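Local coordinates for protein 6-phosphogluconate dehydrogenase NAD-binding (Dyadobacter fermentans, PDB 4GBJ) that probably works as an NAD(P)-dependent oxidoreductase of the 6-phosphogluconate and 3-hydroxyisobutyrate dehydrogenase group, at residues 79-84 against 112-117; 124-129 against 219-224; 190-195 against 204-209; 275-280 against 285-290. One frame throughout, in Å; residues are numbered along the deposited sequence.

Contact 1 of 4, residues 79-84 against 112-117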
loop_
_atom_site.group_PDB
_atom_site.type_symbol
_atom_site.label_atom_id
_atom_site.label_comp_id
_atom_site.label_asym_id
_atom_site.label_seq_id
_atom_site.Cartn_x
_atom_site.Cartn_y
_atom_site.Cartn_z
ATOM N N PHE B 79 5.704 31.916 -14.954
ATOM C CA PHE B 79 7.118 32.155 -14.787
ATOM C C PHE B 79 7.836 32.421 -16.130
ATOM O O PHE B 79 8.766 31.709 -16.546
ATOM C CB PHE B 79 7.759 31.015 -13.978
ATOM C CG PHE B 79 7.403 31.227 -12.525
ATOM C CD1 PHE B 79 8.194 32.017 -11.716
ATOM C CD2 PHE B 79 6.168 30.828 -12.029
ATOM C CE1 PHE B 79 7.804 32.321 -10.411
ATOM C CE2 PHE B 79 5.772 31.161 -10.718
ATOM C CZ PHE B 79 6.579 31.934 -9.941
ATOM N N SER B 80 7.434 33.521 -16.758
ATOM C CA SER B 80 8.014 33.987 -18.008
ATOM C C SER B 80 9.397 34.523 -17.724
ATOM O O SER B 80 9.707 34.815 -16.573
ATOM C CB SER B 80 7.141 35.091 -18.590
ATOM O OG SER B 80 7.125 36.196 -17.691
HETATM N N MSE B 81 10.206 34.729 -18.761
HETATM C CA MSE B 81 11.545 35.311 -18.598
HETATM C C MSE B 81 11.533 36.685 -17.892
HETATM O O MSE B 81 12.442 36.964 -17.117
HETATM C CB MSE B 81 12.213 35.490 -19.975
HETATM C CG MSE B 81 12.750 34.197 -20.562
HETATM SE SE MSE B 81 13.939 34.707 -22.106
HETATM C CE MSE B 81 12.835 35.780 -23.118
ATOM N N GLU B 82 10.531 37.537 -18.187
ATOM C CA GLU B 82 10.439 38.886 -17.637
ATOM C C GLU B 82 10.055 38.859 -16.153
ATOM O O GLU B 82 10.569 39.673 -15.397
ATOM C CB GLU B 82 9.480 39.783 -18.447
ATOM C CG GLU B 82 8.004 39.465 -18.283
ATOM C CD GLU B 82 7.160 39.818 -19.497
ATOM O OE1 GLU B 82 6.611 38.887 -20.134
ATOM O OE2 GLU B 82 7.090 41.021 -19.840
ATOM N N LEU B 83 9.255 37.889 -15.711
ATOM C CA LEU B 83 8.911 37.776 -14.311
ATOM C C LEU B 83 10.118 37.243 -13.513
ATOM O O LEU B 83 10.470 37.827 -12.484
ATOM C CB LEU B 83 7.673 36.905 -14.102
ATOM C CG LEU B 83 7.202 36.853 -12.631
ATOM C CD1 LEU B 83 5.686 36.713 -12.541
ATOM C CD2 LEU B 83 7.827 35.684 -11.873
ATOM N N VAL B 84 10.781 36.196 -14.019
ATOM C CA VAL B 84 11.976 35.596 -13.392
ATOM C C VAL B 84 13.128 36.653 -13.339
ATOM O O VAL B 84 13.909 36.724 -12.384
ATOM C CB VAL B 84 12.412 34.320 -14.182
ATOM C CG1 VAL B 84 13.687 33.712 -13.619
ATOM C CG2 VAL B 84 11.305 33.265 -14.203
ATOM N N GLU B 112 18.481 30.611 -13.020
ATOM C CA GLU B 112 19.944 30.827 -12.935
ATOM C C GLU B 112 20.491 31.822 -13.954
ATOM O O GLU B 112 21.572 32.356 -13.722
ATOM C CB GLU B 112 20.712 29.503 -13.098
ATOM C CG GLU B 112 20.490 28.520 -11.952
ATOM C CD GLU B 112 20.772 28.989 -10.526
ATOM O OE1 GLU B 112 20.222 28.366 -9.584
ATOM O OE2 GLU B 112 21.552 29.957 -10.342
ATOM N N TRP B 113 19.778 32.087 -15.064
ATOM C CA TRP B 113 20.228 33.092 -16.029
ATOM C C TRP B 113 20.271 34.466 -15.401
ATOM O O TRP B 113 21.102 35.295 -15.784
ATOM C CB TRP B 113 19.291 33.183 -17.239
ATOM C CG TRP B 113 19.091 31.947 -18.055
ATOM C CD1 TRP B 113 19.828 30.797 -18.037
ATOM C CD2 TRP B 113 18.168 31.813 -19.129
ATOM N NE1 TRP B 113 19.279 29.878 -18.903
ATOM C CE2 TRP B 113 18.292 30.495 -19.629
ATOM C CE3 TRP B 113 17.199 32.661 -19.679
ATOM C CZ2 TRP B 113 17.479 30.005 -20.653
ATOM C CZ3 TRP B 113 16.397 32.179 -20.703
ATOM C CH2 TRP B 113 16.532 30.861 -21.174
ATOM N N TYR B 114 19.310 34.727 -14.482
ATOM C CA TYR B 114 19.180 36.012 -13.776
ATOM C C TYR B 114 19.731 35.980 -12.338
ATOM O O TYR B 114 19.493 36.922 -11.592
ATOM C CB TYR B 114 17.687 36.379 -13.753
ATOM C CG TYR B 114 17.169 36.494 -15.167
ATOM C CD1 TYR B 114 17.642 37.489 -16.018
ATOM C CD2 TYR B 114 16.322 35.533 -15.700
ATOM C CE1 TYR B 114 17.306 37.507 -17.364
ATOM C CE2 TYR B 114 15.888 35.607 -17.018
ATOM C CZ TYR B 114 16.405 36.581 -17.859
ATOM O OH TYR B 114 16.037 36.669 -19.177
ATOM N N GLY B 115 20.461 34.932 -11.956
ATOM C CA GLY B 115 21.020 34.832 -10.607
ATOM C C GLY B 115 19.995 34.460 -9.538
ATOM O O GLY B 115 20.277 34.602 -8.349
ATOM N N ALA B 116 18.807 33.982 -9.941
ATOM C CA ALA B 116 17.743 33.557 -9.023
ATOM C C ALA B 116 17.827 32.039 -8.821
ATOM O O ALA B 116 18.514 31.353 -9.585
ATOM C CB ALA B 116 16.378 33.948 -9.580
ATOM N N HIS B 117 17.108 31.502 -7.837
ATOM C CA HIS B 117 17.153 30.073 -7.548
ATOM C C HIS B 117 15.758 29.482 -7.516
ATOM O O HIS B 117 14.879 29.976 -6.816
ATOM C CB HIS B 117 17.849 29.794 -6.203
ATOM C CG HIS B 117 19.173 30.470 -6.035
ATOM N ND1 HIS B 117 20.296 29.975 -6.638
ATOM C CD2 HIS B 117 19.518 31.540 -5.276
ATOM C CE1 HIS B 117 21.294 30.759 -6.260
ATOM N NE2 HIS B 117 20.859 31.754 -5.490
#
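On the helical layer of the Rossmann-type nucleotide-binding domain, Met-81 and Val-84 of helix 81-87 meet Trp-113 and Tyr-114, where helix 101-113 gives out. Tyr-114 carries most of the contact. Its first torsion (chi1 -60°) sets CG beside the backbone N, and the ring reaches to the first turn of the other helix. There CD2 lies 3.8 Å from Val-84 CG1, the methyl anti to its own backbone N, and the two side chains meet at about a right angle. Further along the ring, CE2 comes to 3.7 Å from the carbonyl O of Met-81, a touch and not a hydrogen bond. Met-81, modelled as selenomethionine, bends at chi3 and brings SE to 3.8 Å from Trp-113 CZ3. The selenium sits at the rim of the indole, almost exactly in its plane, an edge-on Met-aromatic contact. Trp-113 NE1 is hydrogen-bonded to Gln-109 OE1, one turn back in its own helix. Putting an alanine at Tyr-114 would probably open a gap beside Val-84 CG1 and leave Met-81 with the indole rim as its main partner here. Just beyond, Gly-115 with positive phi is the C-prime residue of a Schellman motif, with Ala-116 N turned back to His-111 O, a classic way to end a helix before the chain enters the next strand, here 117-124.

Contact 2 of 4, residues 124-129 against 219-224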
loop_
_atom_site.group_PDB
_atom_site.type_symbol
_atom_site.label_atom_id
_atom_site.label_comp_id
_atom_site.label_asym_id
_atom_site.label_seq_id
_atom_site.Cartn_x
_atom_site.Cartn_y
_atom_site.Cartn_z
ATOM N N PHE B 124 3.039 17.099 0.212
ATOM C CA PHE B 124 2.354 15.846 0.460
ATOM C C PHE B 124 1.377 16.168 1.543
ATOM O O PHE B 124 1.688 16.040 2.729
ATOM C CB PHE B 124 3.349 14.745 0.881
ATOM C CG PHE B 124 4.430 14.451 -0.144
ATOM C CD1 PHE B 124 4.468 13.233 -0.802
ATOM C CD2 PHE B 124 5.362 15.426 -0.501
ATOM C CE1 PHE B 124 5.486 12.943 -1.700
ATOM C CE2 PHE B 124 6.320 15.178 -1.475
ATOM C CZ PHE B 124 6.423 13.917 -2.019
ATOM N N ALA B 125 0.240 16.731 1.149
ATOM C CA ALA B 125 -0.782 17.145 2.117
ATOM C C ALA B 125 -2.079 17.486 1.447
ATOM O O ALA B 125 -2.090 18.321 0.556
ATOM C CB ALA B 125 -0.304 18.390 2.890
ATOM N N ARG B 126 -3.170 16.934 1.921
ATOM C CA ARG B 126 -4.498 17.363 1.502
ATOM C C ARG B 126 -4.808 18.653 2.318
ATOM O O ARG B 126 -4.206 18.847 3.379
ATOM C CB ARG B 126 -5.528 16.252 1.743
ATOM C CG ARG B 126 -5.229 14.997 0.919
ATOM C CD ARG B 126 -6.404 14.028 0.846
ATOM N NE ARG B 126 -6.609 13.302 2.103
ATOM C CZ ARG B 126 -5.906 12.244 2.511
ATOM N NH1 ARG B 126 -4.914 11.764 1.767
ATOM N NH2 ARG B 126 -6.182 11.667 3.672
ATOM N N PRO B 127 -5.719 19.540 1.868
ATOM C CA PRO B 127 -5.987 20.798 2.617
ATOM C C PRO B 127 -6.168 20.676 4.135
ATOM O O PRO B 127 -5.701 21.549 4.872
ATOM C CB PRO B 127 -7.275 21.303 1.981
ATOM C CG PRO B 127 -7.161 20.851 0.566
ATOM C CD PRO B 127 -6.484 19.497 0.608
ATOM N N GLU B 128 -6.776 19.576 4.605
ATOM C CA GLU B 128 -6.985 19.365 6.037
ATOM C C GLU B 128 -5.642 19.154 6.742
ATOM O O GLU B 128 -5.433 19.680 7.843
ATOM C CB GLU B 128 -7.906 18.163 6.329
ATOM C CG GLU B 128 -9.107 18.002 5.403
ATOM C CD GLU B 128 -8.859 17.171 4.152
ATOM O OE1 GLU B 128 -8.846 17.774 3.055
ATOM O OE2 GLU B 128 -8.608 15.945 4.270
ATOM N N ALA B 129 -4.735 18.386 6.103
ATOM C CA ALA B 129 -3.412 18.081 6.657
ATOM C C ALA B 129 -2.566 19.332 6.794
ATOM O O ALA B 129 -1.681 19.347 7.654
ATOM C CB ALA B 129 -2.680 17.044 5.793
ATOM N N PHE B 219 -4.288 3.796 3.128
ATOM C CA PHE B 219 -5.195 2.641 3.010
ATOM C C PHE B 219 -6.470 2.767 3.794
ATOM O O PHE B 219 -7.473 2.228 3.352
ATOM C CB PHE B 219 -4.496 1.327 3.418
ATOM C CG PHE B 219 -3.446 0.966 2.421
ATOM C CD1 PHE B 219 -3.734 0.133 1.365
ATOM C CD2 PHE B 219 -2.153 1.428 2.557
ATOM C CE1 PHE B 219 -2.762 -0.202 0.431
ATOM C CE2 PHE B 219 -1.182 1.119 1.598
ATOM C CZ PHE B 219 -1.498 0.309 0.541
ATOM N N GLN B 220 -6.458 3.435 4.923
ATOM C CA GLN B 220 -7.658 3.586 5.737
ATOM C C GLN B 220 -8.600 4.660 5.124
ATOM O O GLN B 220 -9.823 4.445 5.064
ATOM C CB GLN B 220 -7.263 3.920 7.190
ATOM C CG GLN B 220 -6.501 2.718 7.835
ATOM C CD GLN B 220 -6.265 2.792 9.346
ATOM O OE1 GLN B 220 -6.526 1.820 10.113
ATOM N NE2 GLN B 220 -5.642 3.875 9.788
ATOM N N ASN B 221 -8.026 5.774 4.646
ATOM C CA ASN B 221 -8.804 6.835 4.004
ATOM C C ASN B 221 -9.259 6.431 2.612
ATOM O O ASN B 221 -10.447 6.503 2.314
ATOM C CB ASN B 221 -7.985 8.123 3.901
ATOM C CG ASN B 221 -7.545 8.756 5.214
ATOM O OD1 ASN B 221 -6.579 9.527 5.244
ATOM N ND2 ASN B 221 -8.252 8.540 6.325
ATOM N N TYR B 222 -8.340 5.943 1.785
ATOM C CA TYR B 222 -8.722 5.549 0.440
ATOM C C TYR B 222 -9.475 4.202 0.447
ATOM O O TYR B 222 -10.354 4.034 -0.374
ATOM C CB TYR B 222 -7.526 5.543 -0.515
ATOM C CG TYR B 222 -7.063 6.939 -0.900
ATOM C CD1 TYR B 222 -7.780 7.707 -1.807
ATOM C CD2 TYR B 222 -5.953 7.518 -0.296
ATOM C CE1 TYR B 222 -7.365 8.986 -2.159
ATOM C CE2 TYR B 222 -5.509 8.787 -0.663
ATOM C CZ TYR B 222 -6.199 9.506 -1.622
ATOM O OH TYR B 222 -5.789 10.777 -1.965
ATOM N N GLY B 223 -9.225 3.324 1.420
ATOM C CA GLY B 223 -9.891 2.033 1.474
ATOM C C GLY B 223 -11.376 2.106 1.713
ATOM O O GLY B 223 -12.126 1.284 1.191
ATOM N N LYS B 224 -11.809 3.080 2.489
ATOM C CA LYS B 224 -13.222 3.287 2.779
ATOM C C LYS B 224 -13.942 3.679 1.479
ATOM O O LYS B 224 -15.021 3.169 1.206
ATOM C CB LYS B 224 -13.386 4.372 3.874
ATOM C CG LYS B 224 -14.766 4.470 4.512
ATOM C CD LYS B 224 -14.864 3.712 5.846
ATOM C CE LYS B 224 -14.332 4.546 7.007
ATOM N NZ LYS B 224 -14.336 3.817 8.304
#
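The guanidinium of Arg-126 meets two flat groups of helix 217-228, and neither is stacked on it. At its edge, close to its plane, sits Asn-221 OD1, while the amide that carries this oxygen stands perpendicular to the guanidinium (90° between planes). The ring of Tyr-222 is also steeply turned, 77° from the guanidinium, and approaches obliquely, with CE2 3.9 Å from Arg-126 NH1. Tyr-222 OH lies about as near to NH1, at 4.0 Å, too long for a bond. The one polar link across the contact runs from Arg-126 NH2 to Asn-221 OD1; at 2.7 Å it is short, but the N-H...O angle is only 117°, so the hydrogen bond is weak. Arg-126 gets there through a bend at chi3, which swings the guanidinium away from the line of the aliphatic chain. On its own side of the contact, NE has a long salt bridge with Glu-128 OE2, 4.0 Å away. Behind the contact, Tyr-222 packs on Ile-181 and Leu-185 of the long helix 169-197.

Arg-126 is the N-cap residue of helix 127-131 in the nucleotide-binding domain, and its partners belong to the helical domain, so the pair spans the two domains. Its side chain lies about 8 Å from that of Lys-174, the predicted active-site residue, itself in cation-pi contact with Phe-124. Between these two segments there is only one poorly aligned hydrogen bond and an oblique ring, so the link is probably a light one; Glu-128, on the arginine's own side, may offset part of its charge at long range.

Contact 3 of 4, residues 190-195 against 204-209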
loop_
_atom_site.group_PDB
_atom_site.type_symbol
_atom_site.label_atom_id
_atom_site.label_comp_id
_atom_site.label_asym_id
_atom_site.label_seq_id
_atom_site.Cartn_x
_atom_site.Cartn_y
_atom_site.Cartn_z
ATOM N N GLU B 190 -9.113 -4.531 -6.897
ATOM C CA GLU B 190 -8.968 -5.922 -7.322
ATOM C C GLU B 190 -9.297 -6.871 -6.218
ATOM O O GLU B 190 -10.076 -7.814 -6.408
ATOM C CB GLU B 190 -7.530 -6.206 -7.827
ATOM C CG GLU B 190 -7.230 -5.476 -9.136
ATOM C CD GLU B 190 -5.873 -5.782 -9.753
ATOM O OE1 GLU B 190 -5.385 -6.898 -9.529
ATOM O OE2 GLU B 190 -5.262 -4.907 -10.406
ATOM N N ALA B 191 -8.685 -6.644 -5.056
ATOM C CA ALA B 191 -8.849 -7.513 -3.892
ATOM C C ALA B 191 -10.258 -7.472 -3.365
ATOM O O ALA B 191 -10.831 -8.541 -3.124
ATOM C CB ALA B 191 -7.865 -7.132 -2.789
ATOM N N PHE B 192 -10.869 -6.269 -3.263
ATOM C CA PHE B 192 -12.238 -6.155 -2.718
ATOM C C PHE B 192 -13.281 -6.676 -3.652
ATOM O O PHE B 192 -14.255 -7.261 -3.170
ATOM C CB PHE B 192 -12.586 -4.740 -2.307
ATOM C CG PHE B 192 -11.787 -4.046 -1.214
ATOM C CD1 PHE B 192 -10.729 -4.692 -0.568
ATOM C CD2 PHE B 192 -12.079 -2.738 -0.850
ATOM C CE1 PHE B 192 -9.968 -4.035 0.395
ATOM C CE2 PHE B 192 -11.330 -2.088 0.142
ATOM C CZ PHE B 192 -10.253 -2.732 0.732
ATOM N N THR B 193 -13.039 -6.615 -4.979
ATOM C CA THR B 193 -13.912 -7.208 -6.000
ATOM C C THR B 193 -13.815 -8.709 -5.963
ATOM O O THR B 193 -14.847 -9.356 -6.072
ATOM C CB THR B 193 -13.584 -6.626 -7.400
ATOM O OG1 THR B 193 -13.851 -5.241 -7.323
ATOM C CG2 THR B 193 -14.424 -7.233 -8.512
HETATM N N MSE B 194 -12.610 -9.288 -5.814
HETATM C CA MSE B 194 -12.481 -10.731 -5.694
HETATM C C MSE B 194 -13.300 -11.230 -4.498
HETATM O O MSE B 194 -13.962 -12.283 -4.560
HETATM C CB MSE B 194 -10.992 -11.180 -5.515
HETATM C CG MSE B 194 -10.846 -12.701 -5.040
HETATM SE SE MSE B 194 -8.943 -13.182 -5.035
HETATM C CE MSE B 194 -8.358 -12.280 -3.376
ATOM N N ALA B 195 -13.183 -10.516 -3.368
ATOM C CA ALA B 195 -13.916 -10.864 -2.148
ATOM C C ALA B 195 -15.416 -10.744 -2.405
ATOM O O ALA B 195 -16.176 -11.698 -2.150
ATOM C CB ALA B 195 -13.474 -9.947 -1.004
ATOM N N SER B 204 -16.070 -5.607 5.120
ATOM C CA SER B 204 -15.452 -6.555 6.084
ATOM C C SER B 204 -14.001 -6.887 5.730
ATOM O O SER B 204 -13.164 -6.944 6.627
ATOM C CB SER B 204 -16.285 -7.832 6.225
ATOM O OG SER B 204 -16.255 -8.635 5.056
ATOM N N ILE B 205 -13.702 -7.142 4.445
ATOM C CA ILE B 205 -12.308 -7.380 4.022
ATOM C C ILE B 205 -11.501 -6.076 4.244
ATOM O O ILE B 205 -10.366 -6.130 4.700
ATOM C CB ILE B 205 -12.134 -7.947 2.571
ATOM C CG1 ILE B 205 -10.635 -8.101 2.234
ATOM C CG2 ILE B 205 -12.806 -7.068 1.483
ATOM C CD1 ILE B 205 -10.338 -8.859 0.932
ATOM N N TYR B 206 -12.048 -4.915 3.872
ATOM C CA TYR B 206 -11.401 -3.603 4.128
ATOM C C TYR B 206 -11.037 -3.404 5.636
ATOM O O TYR B 206 -9.904 -3.079 5.989
ATOM C CB TYR B 206 -12.339 -2.438 3.670
ATOM C CG TYR B 206 -12.054 -1.111 4.320
ATOM C CD1 TYR B 206 -10.951 -0.374 3.967
ATOM C CD2 TYR B 206 -12.860 -0.631 5.360
ATOM C CE1 TYR B 206 -10.636 0.823 4.623
ATOM C CE2 TYR B 206 -12.582 0.571 5.996
ATOM C CZ TYR B 206 -11.431 1.267 5.669
ATOM O OH TYR B 206 -11.162 2.476 6.279
ATOM N N GLU B 207 -11.990 -3.623 6.500
ATOM C CA GLU B 207 -11.771 -3.429 7.932
ATOM C C GLU B 207 -10.688 -4.356 8.467
ATOM O O GLU B 207 -9.835 -3.905 9.221
ATOM C CB GLU B 207 -13.067 -3.649 8.740
ATOM C CG GLU B 207 -13.998 -2.473 8.610
ATOM C CD GLU B 207 -15.380 -2.675 9.211
ATOM O OE1 GLU B 207 -15.660 -3.769 9.747
ATOM O OE2 GLU B 207 -16.183 -1.721 9.154
HETATM N N MSE B 208 -10.667 -5.619 8.018
HETATM C CA MSE B 208 -9.685 -6.562 8.522
HETATM C C MSE B 208 -8.312 -6.219 8.052
HETATM O O MSE B 208 -7.408 -6.088 8.874
HETATM C CB MSE B 208 -10.047 -7.987 8.123
HETATM C CG MSE B 208 -9.242 -9.058 8.846
HETATM SE SE MSE B 208 -7.558 -9.382 7.934
HETATM C CE MSE B 208 -6.611 -10.051 9.369
ATOM N N LEU B 209 -8.147 -6.051 6.753
ATOM C CA LEU B 209 -6.825 -5.804 6.175
ATOM C C LEU B 209 -6.202 -4.465 6.578
ATOM O O LEU B 209 -4.967 -4.399 6.783
ATOM C CB LEU B 209 -6.898 -5.929 4.636
ATOM C CG LEU B 209 -7.096 -7.400 4.121
ATOM C CD1 LEU B 209 -7.231 -7.435 2.587
ATOM C CD2 LEU B 209 -5.969 -8.285 4.562
#
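Two different first torsions bring Phe-192 and Ile-205 together: Phe-192 carries CG anti to its carbonyl carbon, whereas Ile-205 sends CG1 anti to the backbone N (chi1 178°) and stays extended out to CD1. In Phe-192 the second torsion is 0°, so CD1 eclipses CA, and the end of the ring comes nearer to helix 202-211. Ile-205 reaches back with both branches. CG2 sits 3.8 Å from Phe-192 CD1, and also near Ala-195 CB; CD1 slips in beside that same methyl, 3.8 Å from Ala-195 CB, with the carbonyl O of Ala-191 a little further off. The small side chains of Ala-191 and Ala-195, one turn apart, probably allow Ile-205 to approach the helix backbone.

This is a helix-helix packing in the all-helical C-terminal domain, where the chain leaves the end of the long helix 169-197, turns, and returns in helix 202-211. The two segments run at 130° to each other, their axes 10.2 Å apart at closest. The far end of the Phe-192 ring goes to Tyr-206: CZ is 3.6 Å from Tyr-206 CB, and the backbone N of Tyr-206 lies over one ring face. Relative to the tyrosine ring, Phe-192 CZ comes in at the edge. The Tyr-206 side chain then leads off to helix 217-228, where its OH is hydrogen-bonded to the carbonyl O of Gln-220. The second subunit covers another side of this pair, with Met-194 packing on its Ala-176 and Met-208 on its Phe-161.

Contact 4 of 4, residues 275-280 against 285-290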
loop_
_atom_site.group_PDB
_atom_site.type_symbol
_atom_site.label_atom_id
_atom_site.label_comp_id
_atom_site.label_asym_id
_atom_site.label_seq_id
_atom_site.Cartn_x
_atom_site.Cartn_y
_atom_site.Cartn_z
ATOM N N LYS B 275 -16.378 5.770 -19.783
ATOM C CA LYS B 275 -17.587 5.481 -19.005
ATOM C C LYS B 275 -18.266 6.697 -18.357
ATOM O O LYS B 275 -19.245 6.520 -17.648
ATOM C CB LYS B 275 -17.248 4.459 -17.938
ATOM C CG LYS B 275 -16.892 3.109 -18.601
ATOM C CD LYS B 275 -16.683 2.031 -17.619
ATOM C CE LYS B 275 -16.793 0.674 -18.289
ATOM N NZ LYS B 275 -15.746 0.483 -19.299
ATOM N N GLY B 276 -17.817 7.917 -18.655
ATOM C CA GLY B 276 -18.471 9.119 -18.159
ATOM C C GLY B 276 -18.206 9.388 -16.688
ATOM O O GLY B 276 -19.000 10.059 -16.034
ATOM N N ARG B 277 -17.022 9.010 -16.210
ATOM C CA ARG B 277 -16.634 9.189 -14.817
ATOM C C ARG B 277 -15.798 10.433 -14.554
ATOM O O ARG B 277 -15.284 10.584 -13.449
ATOM C CB ARG B 277 -15.854 7.934 -14.358
ATOM C CG ARG B 277 -16.779 6.737 -14.368
ATOM C CD ARG B 277 -16.146 5.522 -13.798
ATOM N NE ARG B 277 -17.097 4.402 -13.879
ATOM C CZ ARG B 277 -16.779 3.138 -14.141
ATOM N NH1 ARG B 277 -15.514 2.788 -14.329
ATOM N NH2 ARG B 277 -17.729 2.214 -14.229
ATOM N N GLU B 278 -15.735 11.372 -15.509
ATOM C CA GLU B 278 -14.950 12.605 -15.358
ATOM C C GLU B 278 -15.311 13.442 -14.105
ATOM O O GLU B 278 -14.474 14.232 -13.701
ATOM C CB GLU B 278 -15.059 13.508 -16.591
ATOM C CG GLU B 278 -16.457 13.989 -16.935
ATOM C CD GLU B 278 -17.304 13.046 -17.773
ATOM O OE1 GLU B 278 -16.882 11.894 -18.026
ATOM O OE2 GLU B 278 -18.433 13.443 -18.122
ATOM N N ASN B 279 -16.555 13.357 -13.550
ATOM C CA ASN B 279 -16.936 14.171 -12.396
ATOM C C ASN B 279 -16.758 13.428 -11.079
ATOM O O ASN B 279 -17.067 13.988 -10.037
ATOM C CB ASN B 279 -18.374 14.668 -12.534
ATOM C CG ASN B 279 -18.526 15.478 -13.766
ATOM O OD1 ASN B 279 -17.783 16.417 -13.980
ATOM N ND2 ASN B 279 -19.420 15.090 -14.647
ATOM N N LEU B 280 -16.246 12.204 -11.089
ATOM C CA LEU B 280 -16.044 11.496 -9.839
ATOM C C LEU B 280 -14.672 11.824 -9.268
ATOM O O LEU B 280 -13.868 12.400 -9.955
ATOM C CB LEU B 280 -16.164 9.986 -10.076
ATOM C CG LEU B 280 -17.536 9.513 -10.646
ATOM C CD1 LEU B 280 -17.563 7.993 -10.738
ATOM C CD2 LEU B 280 -18.704 9.960 -9.779
ATOM N N LEU B 285 -10.775 5.266 -10.022
ATOM C CA LEU B 285 -9.997 4.369 -10.883
ATOM C C LEU B 285 -10.270 2.913 -10.418
ATOM O O LEU B 285 -10.226 1.965 -11.230
ATOM C CB LEU B 285 -8.484 4.703 -10.851
ATOM C CG LEU B 285 -7.733 4.331 -9.557
ATOM C CD1 LEU B 285 -7.204 2.905 -9.584
ATOM C CD2 LEU B 285 -6.604 5.309 -9.291
ATOM N N ALA B 286 -10.542 2.739 -9.098
ATOM C CA ALA B 286 -10.796 1.426 -8.499
ATOM C C ALA B 286 -12.085 0.734 -9.019
ATOM O O ALA B 286 -12.219 -0.483 -8.822
ATOM C CB ALA B 286 -10.829 1.530 -6.982
ATOM N N LEU B 287 -13.006 1.487 -9.685
ATOM C CA LEU B 287 -14.195 0.930 -10.319
ATOM C C LEU B 287 -13.883 0.068 -11.492
ATOM O O LEU B 287 -14.737 -0.734 -11.842
ATOM C CB LEU B 287 -15.203 2.009 -10.778
ATOM C CG LEU B 287 -16.098 2.577 -9.723
ATOM C CD1 LEU B 287 -17.015 3.633 -10.313
ATOM C CD2 LEU B 287 -16.993 1.472 -9.095
ATOM N N GLY B 288 -12.711 0.203 -12.122
ATOM C CA GLY B 288 -12.374 -0.651 -13.271
ATOM C C GLY B 288 -12.396 -2.137 -12.955
ATOM O O GLY B 288 -12.801 -2.954 -13.781
ATOM N N ALA B 289 -11.958 -2.501 -11.762
ATOM C CA ALA B 289 -11.937 -3.918 -11.334
ATOM C C ALA B 289 -13.366 -4.452 -11.244
ATOM O O ALA B 289 -13.577 -5.623 -11.525
ATOM C CB ALA B 289 -11.245 -4.066 -9.977
ATOM N N SER B 290 -14.336 -3.569 -10.860
ATOM C CA SER B 290 -15.759 -3.901 -10.746
ATOM C C SER B 290 -16.338 -4.074 -12.134
ATOM O O SER B 290 -17.019 -5.067 -12.386
ATOM C CB SER B 290 -16.513 -2.836 -9.964
ATOM O OG SER B 290 -16.062 -2.828 -8.621
#
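Leu-287 lies over the flat head of Arg-277: its methyl CD1 is 3.6 Å above one face of the guanidinium, displaced toward the rim. The contact belongs to the connection after helix 260-274; that helix ends in a Schellman motif with Gly-276, of positive phi, as C-prime residue, and a type I turn from Arg-277 to Leu-280 follows at once. Arg-277 leaves this bend fully extended from CG to NE, running to Leu-287 and Gly-288. The two side chains approach at a slant, so that different parts of the leucine line up along the arginine head. CD1 is nearest NE, at 3.6 Å, and CB is equally close to NH1, at 3.6 Å. Beneath the opposite face of the guanidinium lies Lys-275 CD, 3.2 Å from the plane, so the flat group is held between two aliphatic surfaces.

Its polar end is fixed from elsewhere: NH1 forms a salt bridge with Asp-291, in helix 288-292. A serine in place of Arg-277 would probably leave Asp-291 without this positive partner and strip the cover from Leu-287 CB and CD1. Leu-287 also packs on Asn-229 and Tyr-231, in the loop after helix 217-228. Leu-280, at the end of the turn, also points toward segment 285-290 and adds a looser apolar touch, its CD1 4.4 Å from Leu-287 CD1.

In the fold
From the N terminus, contact 1 comes first, closing a 27-residue loop wholly within the nucleotide-binding domain; strand 92-95 lies in that loop. Contact 2 closes the longest one, 89 residues holding the last two sheet strands and the long helix 169-197, and joins the two domains. Contact 3, closing a loop of only eight residues from helix 169-197 to helix 202-211, falls within that span; contact 4 follows in series and closes a four-residue loop near the C terminus. Contacts 2 and 3 touch where helices 202-211 and 217-228 meet; contacts 3 and 4 touch at Thr-193 against Ala-289 and Ser-290. Contact 1 stands alone, its centre 35 Å from that of contact 2.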